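Local coordinates for VAO-type flavoprotein oxidase VAO615 (Myceliophthora thermophila, PDB 6F72) that is probably a secreted oxidoreductase that holds FAD through two covalent bonds and, once reduced, reacts rapidly with molecular oxygen, although its substrate remains unidentified, at residues N51-A56 against V127-G132; A138-A143 against L169-H174. One frame throughout, in Å; residues are numbered along the deposited sequence.

Interaction 1 of 2, residues N51-A56 against V127-G132; sequences NGHLIA and VVNVTG. With NAG (2-acetamido-2-deoxy-beta-D-glucopyranose), chain D; NAG (2-acetamido-2-deoxy-beta-D-glucopyranose), chain B.
His53 places CG anti to its carbonyl carbon (chi1 -73°), which swings the imidazole over to Asn129 and Thr131, while Asn129 sets CG anti to the backbone N (chi1 177°), a torsion that brings its amide, with the sugar on ND2, to the edge of that ring. The glycan then turns back on the histidine. His53 NE2 and O6 of the attached NAG (chain D) lie 2.6 Å apart in a nearly straight hydrogen bond that either group could donate. On one ring face sits Thr131 CG2, 3.8 Å from the centroid of the His53 ring, a CH-pi contact between side chains that meet at about a right angle; the hydroxyl of this threonine is taken by Asp135. At the other ring nitrogen, ND1 is hydrogen-bonded to the Leu50 carbonyl and more weakly to that of Asn51, so both ring nitrogens have partners and rotation is restrained. With an alanine here, the sugar O6 would lose its imidazole mate, and the glycan is likely to turn more freely, with the Thr131 methyl deprived of the ring it packs on.

The backbones pair as antiparallel strands. Asn129 N donates to His53 O at 2.8 Å, and Ile55 and Val127 form a hydrogen-bonded pair, with Ile55 N to Val127 O at 2.9 Å and Val127 N to Ile55 O at 2.8 Å. Leu54 and Val128, the non-hydrogen-bonded pair, meet on the face opposite Ile55 and Val127 through CD1 and CG2. Ile55 CD1 reaches O7 of NAG (chain D) at 3.4 Å. Together these contacts illustrate how the short segment 54-56 forms the outermost strand of a four-stranded mixed sheet whose other strands belong to the FAD-binding PCMH-type region, with the N-linked glycan of Asn129 laid over the Ile55/Val127 face and held by His53.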
loop_
_atom_site.group_PDB
_atom_site.type_symbol
_atom_site.label_atom_id
_atom_site.label_comp_id
_atom_site.label_asym_id
_atom_site.label_seq_id
_atom_site.Cartn_x
_atom_site.Cartn_y
_atom_site.Cartn_z
ATOM N N ASN A 51 16.847 14.539 21.261
ATOM C CA ASN A 51 17.112 13.690 22.436
ATOM C C ASN A 51 17.870 12.387 22.018
ATOM O O ASN A 51 17.601 11.287 22.508
ATOM C CB ASN A 51 15.749 13.497 23.161
ATOM C CG ASN A 51 15.706 12.326 24.131
ATOM O OD1 ASN A 51 16.612 12.120 24.946
ATOM N ND2 ASN A 51 14.612 11.560 24.061
ATOM N N GLY A 52 18.816 12.532 21.085
ATOM C CA GLY A 52 19.579 11.397 20.549
ATOM C C GLY A 52 18.905 10.530 19.483
ATOM O O GLY A 52 19.412 9.454 19.148
ATOM N N HIS A 53 17.785 11.001 18.928
ATOM C CA HIS A 53 16.967 10.207 17.992
ATOM C C HIS A 53 17.234 10.444 16.495
ATOM O O HIS A 53 16.444 10.009 15.635
ATOM C CB HIS A 53 15.466 10.336 18.339
ATOM C CG HIS A 53 15.074 9.582 19.574
ATOM N ND1 HIS A 53 15.217 10.105 20.843
ATOM C CD2 HIS A 53 14.573 8.333 19.735
ATOM C CE1 HIS A 53 14.812 9.215 21.731
ATOM N NE2 HIS A 53 14.415 8.131 21.085
ATOM N N LEU A 54 18.335 11.126 16.182
ATOM C CA LEU A 54 18.867 11.151 14.814
ATOM C C LEU A 54 19.734 9.919 14.557
ATOM O O LEU A 54 20.551 9.533 15.409
ATOM C CB LEU A 54 19.669 12.433 14.539
ATOM C CG LEU A 54 20.003 12.818 13.091
ATOM C CD1 LEU A 54 18.754 13.339 12.372
ATOM C CD2 LEU A 54 21.117 13.851 13.044
ATOM N N ILE A 55 19.519 9.304 13.395
ATOM C CA ILE A 55 20.274 8.141 12.925
ATOM C C ILE A 55 20.932 8.513 11.584
ATOM O O ILE A 55 20.278 9.071 10.714
ATOM C CB ILE A 55 19.366 6.885 12.755
ATOM C CG1 ILE A 55 18.624 6.545 14.055
ATOM C CG2 ILE A 55 20.172 5.671 12.279
ATOM C CD1 ILE A 55 17.779 5.286 13.985
ATOM N N ALA A 56 22.229 8.247 11.444
ATOM C CA ALA A 56 22.902 8.261 10.136
ATOM C C ALA A 56 22.532 6.949 9.448
ATOM O O ALA A 56 22.701 5.871 10.030
ATOM C CB ALA A 56 24.419 8.379 10.284
ATOM N N VAL A 127 17.888 9.823 9.492
ATOM C CA VAL A 127 16.571 9.289 9.846
ATOM C C VAL A 127 16.178 9.805 11.237
ATOM O O VAL A 127 16.897 9.560 12.224
ATOM C CB VAL A 127 16.589 7.734 9.828
ATOM C CG1 VAL A 127 15.274 7.151 10.328
ATOM C CG2 VAL A 127 16.941 7.188 8.442
ATOM N N VAL A 128 15.055 10.522 11.313
ATOM C CA VAL A 128 14.501 10.980 12.610
ATOM C C VAL A 128 13.649 9.861 13.201
ATOM O O VAL A 128 12.580 9.546 12.667
ATOM C CB VAL A 128 13.669 12.278 12.490
ATOM C CG1 VAL A 128 13.133 12.708 13.859
ATOM C CG2 VAL A 128 14.501 13.393 11.886
ATOM N N ASN A 129 14.130 9.258 14.287
ATOM C CA ASN A 129 13.417 8.183 14.962
ATOM C C ASN A 129 12.349 8.825 15.856
ATOM O O ASN A 129 12.562 9.029 17.058
ATOM C CB ASN A 129 14.405 7.294 15.730
ATOM C CG ASN A 129 13.733 6.190 16.533
ATOM O OD1 ASN A 129 12.521 5.947 16.425
ATOM N ND2 ASN A 129 14.540 5.510 17.354
ATOM N N VAL A 130 11.193 9.126 15.242
ATOM C CA VAL A 130 10.151 9.971 15.847
ATOM C C VAL A 130 9.508 9.309 17.066
ATOM O O VAL A 130 9.087 8.149 17.018
ATOM C CB VAL A 130 9.081 10.407 14.808
ATOM C CG1 VAL A 130 7.926 11.166 15.464
ATOM C CG2 VAL A 130 9.705 11.261 13.706
ATOM N N THR A 131 9.460 10.060 18.166
ATOM C CA THR A 131 8.841 9.576 19.392
ATOM C C THR A 131 7.540 10.328 19.705
ATOM O O THR A 131 6.798 9.902 20.584
ATOM C CB THR A 131 9.785 9.684 20.599
ATOM O OG1 THR A 131 10.145 11.055 20.794
ATOM C CG2 THR A 131 11.031 8.854 20.394
ATOM N N GLY A 132 7.274 11.419 18.981
ATOM C CA GLY A 132 6.083 12.260 19.183
ATOM C C GLY A 132 6.163 13.523 18.339
ATOM O O GLY A 132 7.070 13.672 17.509
HETATM C C1 NAG D . 14.125 4.442 18.228
HETATM C C2 NAG D . 15.025 3.236 18.547
HETATM C C3 NAG D . 14.303 2.276 19.497
HETATM C C4 NAG D . 13.837 2.981 20.780
HETATM C C5 NAG D . 12.950 4.164 20.374
HETATM C C6 NAG D . 12.451 4.981 21.569
HETATM C C7 NAG D . 16.567 2.748 16.673
HETATM C C8 NAG D . 16.786 1.856 15.486
HETATM N N2 NAG D . 15.445 2.505 17.358
HETATM O O3 NAG D . 15.141 1.156 19.804
HETATM O O4 NAG D . 13.064 2.074 21.578
HETATM O O5 NAG D . 13.645 5.032 19.458
HETATM O O6 NAG D . 13.481 5.858 22.046
HETATM O O7 NAG D . 17.361 3.633 16.962
HETATM C C1 NAG B . 22.867 10.998 18.046
HETATM C C2 NAG B . 23.854 10.047 17.344
HETATM C C3 NAG B . 23.638 8.620 17.841
HETATM C C4 NAG B . 23.792 8.510 19.363
HETATM C C5 NAG B . 23.011 9.593 20.139
HETATM C C6 NAG B . 23.714 9.907 21.459
HETATM C C7 NAG B . 24.255 11.028 15.093
HETATM C C8 NAG B . 23.925 10.879 13.636
HETATM N N2 NAG B . 23.700 10.110 15.896
HETATM O O3 NAG B . 24.581 7.753 17.209
HETATM O O4 NAG B . 23.402 7.188 19.792
HETATM O O5 NAG B . 22.889 10.872 19.481
HETATM O O6 NAG B . 23.464 8.874 22.416
HETATM O O7 NAG B . 24.972 11.937 15.487
#

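Interaction 2 of 2, residues A138-A143 against L169-H174; sequences AALKFA and LSLWMH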
loop_
_atom_site.group_PDB
_atom_site.type_symbol
_atom_site.label_atom_id
_atom_site.label_comp_id
_atom_site.label_asym_id
_atom_site.label_seq_id
_atom_site.Cartn_x
_atom_site.Cartn_y
_atom_site.Cartn_z
ATOM N N ALA A 138 10.738 19.705 15.422
ATOM C CA ALA A 138 12.181 19.959 15.399
ATOM C C ALA A 138 12.793 19.670 14.026
ATOM O O ALA A 138 13.506 20.518 13.474
ATOM C CB ALA A 138 12.882 19.143 16.480
ATOM N N ALA A 139 12.491 18.489 13.482
ATOM C CA ALA A 139 13.019 18.059 12.187
ATOM C C ALA A 139 12.576 18.958 11.035
ATOM O O ALA A 139 13.395 19.311 10.172
ATOM C CB ALA A 139 12.657 16.611 11.914
ATOM N N LEU A 140 11.293 19.337 11.051
ATOM C CA LEU A 140 10.728 20.280 10.082
ATOM C C LEU A 140 11.398 21.650 10.166
ATOM O O LEU A 140 11.740 22.231 9.139
ATOM C CB LEU A 140 9.205 20.413 10.249
ATOM C CG LEU A 140 8.274 19.234 9.925
ATOM C CD1 LEU A 140 6.850 19.524 10.384
ATOM C CD2 LEU A 140 8.274 18.884 8.443
ATOM N N LYS A 141 11.607 22.153 11.384
ATOM C CA LYS A 141 12.278 23.447 11.572
ATOM C C LYS A 141 13.696 23.401 11.016
ATOM O O LYS A 141 14.125 24.321 10.308
ATOM C CB LYS A 141 12.325 23.870 13.047
ATOM C CG LYS A 141 11.023 24.421 13.567
ATOM C CD LYS A 141 11.255 25.560 14.548
ATOM C CE LYS A 141 9.996 26.402 14.716
ATOM N NZ LYS A 141 9.447 26.891 13.413
ATOM N N PHE A 142 14.405 22.320 11.346
ATOM C CA PHE A 142 15.775 22.103 10.906
ATOM C C PHE A 142 15.860 22.012 9.384
ATOM O O PHE A 142 16.692 22.693 8.766
ATOM C CB PHE A 142 16.345 20.834 11.547
ATOM C CG PHE A 142 17.751 20.508 11.113
ATOM C CD1 PHE A 142 17.988 19.723 9.981
ATOM C CD2 PHE A 142 18.845 20.994 11.831
ATOM C CE1 PHE A 142 19.287 19.428 9.584
ATOM C CE2 PHE A 142 20.137 20.701 11.435
ATOM C CZ PHE A 142 20.357 19.917 10.309
ATOM N N ALA A 143 15.007 21.168 8.797
ATOM C CA ALA A 143 14.999 20.953 7.344
ATOM C C ALA A 143 14.648 22.235 6.607
ATOM O O ALA A 143 15.249 22.542 5.576
ATOM C CB ALA A 143 14.063 19.823 6.954
ATOM N N LEU A 169 16.331 14.082 4.837
ATOM C CA LEU A 169 16.041 13.804 6.231
ATOM C C LEU A 169 14.683 13.115 6.273
ATOM O O LEU A 169 13.693 13.669 5.782
ATOM C CB LEU A 169 16.004 15.109 7.038
ATOM C CG LEU A 169 15.730 15.012 8.541
ATOM C CD1 LEU A 169 16.893 14.342 9.245
ATOM C CD2 LEU A 169 15.457 16.389 9.120
ATOM N N SER A 170 14.647 11.912 6.841
ATOM C CA SER A 170 13.425 11.108 6.858
ATOM C C SER A 170 12.750 11.115 8.222
ATOM O O SER A 170 13.401 10.915 9.247
ATOM C CB SER A 170 13.706 9.665 6.420
ATOM O OG SER A 170 12.594 8.813 6.676
ATOM N N LEU A 171 11.437 11.346 8.218
ATOM C CA LEU A 171 10.635 11.237 9.426
ATOM C C LEU A 171 10.171 9.805 9.501
ATOM O O LEU A 171 9.312 9.361 8.731
ATOM C CB LEU A 171 9.465 12.224 9.420
ATOM C CG LEU A 171 9.869 13.681 9.190
ATOM C CD1 LEU A 171 8.663 14.558 8.923
ATOM C CD2 LEU A 171 10.696 14.203 10.359
ATOM N N TRP A 172 10.791 9.071 10.415
ATOM C CA TRP A 172 10.576 7.642 10.512
ATOM C C TRP A 172 9.547 7.400 11.590
ATOM O O TRP A 172 9.828 7.597 12.764
ATOM C CB TRP A 172 11.905 6.919 10.794
ATOM C CG TRP A 172 11.842 5.420 10.831
ATOM C CD1 TRP A 172 11.151 4.611 9.982
ATOM C CD2 TRP A 172 12.542 4.546 11.731
ATOM N NE1 TRP A 172 11.349 3.291 10.302
ATOM C CE2 TRP A 172 12.207 3.216 11.366
ATOM C CE3 TRP A 172 13.417 4.754 12.812
ATOM C CZ2 TRP A 172 12.709 2.091 12.046
ATOM C CZ3 TRP A 172 13.923 3.628 13.494
ATOM C CH2 TRP A 172 13.556 2.313 13.102
ATOM N N MET A 173 8.368 6.954 11.166
ATOM C CA MET A 173 7.157 6.890 11.989
ATOM C C MET A 173 6.887 5.506 12.547
ATOM O O MET A 173 5.941 5.327 13.328
ATOM C CB MET A 173 5.920 7.306 11.150
ATOM C CG MET A 173 6.119 8.558 10.314
ATOM S SD MET A 173 6.747 9.960 11.267
ATOM C CE MET A 173 5.270 10.354 12.182
ATOM N N HIS A 174 7.721 4.549 12.145
ATOM C CA HIS A 174 7.582 3.115 12.450
ATOM C C HIS A 174 7.337 2.749 13.911
ATOM O O HIS A 174 6.644 1.768 14.197
ATOM C CB HIS A 174 8.832 2.369 11.939
ATOM C CG HIS A 174 8.870 0.909 12.275
ATOM N ND1 HIS A 174 7.875 0.029 11.905
ATOM C CD2 HIS A 174 9.801 0.170 12.923
ATOM C CE1 HIS A 174 8.179 -1.184 12.334
ATOM N NE2 HIS A 174 9.348 -1.127 12.947
#
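Ala139 points its CB between Leu169 and Leu171, the two leucines by which strand 169-172 meets the helix of a beta-alpha-beta crossover: strand 126-129, helix 133-146 and strand 150-153, with 169-172 lying between the two strands in the sheet. Helix segment and strand run nearly antiparallel, at 168°, with axes 9.8 Å apart, the usual spacing of a helix packed on a sheet. In Leu171, CG stands anti to the carbonyl carbon (chi1 -54°), which lets both methyls face the helix: CD2 presses on Ala139 CB at 3.5 Å, tighter than usual van der Waals contact, and its sister CD1 reaches Leu140 CD2. Leu169 uses a single methyl. With CG anti to the backbone N (chi1 -179°), its CD2 is brought 4.0 Å from Ala139 CB and also touches Ala143 CB and Phe142 CD1, each at 4.3 Å.

Beyond this apolar shell, Phe142 is wedged among aromatic neighbours, its ring meeting those of Trp43 and His146 at inclined angles, and Leu140 leans on Phe552. On the strand side, backbone hydrogen bonds of Leu169 with Arg149 and Val151, and of Leu171 with Val151, hold the strand in the sheet. Farther along the same segment, Met173 touches the FAD, so the packed strand leads directly into the cofactor pocket. Even the helix backbone takes part in the interface: Ala139 O accepts Ala143 N at 2.8 Å while Leu169 CD2 rests 3.7 Å from that same carbonyl oxygen.

How the interactions relate
The two contacts, with centres about 8 Å apart, belong to one small alpha/beta unit, the first pairing strands within its sheet and the second laying a helix on it, and come in series along the chain. Strand 126-129 of interaction 1 runs on into helix 133-146 of interaction 2 and lies beside strand 169-172. The strands join directly: Val128 N meets Ser170 O at 2.7 Å and Val128 O meets Trp172 N at 2.9 Å, both probable hydrogen bonds. Val128 packs on Leu169 beneath the helix, while Val127 packs on Trp172 on the opposite face. One sheet thus links the glycosylated strand 126-129 and its edge partner 54-56 to the segment that touches the FAD.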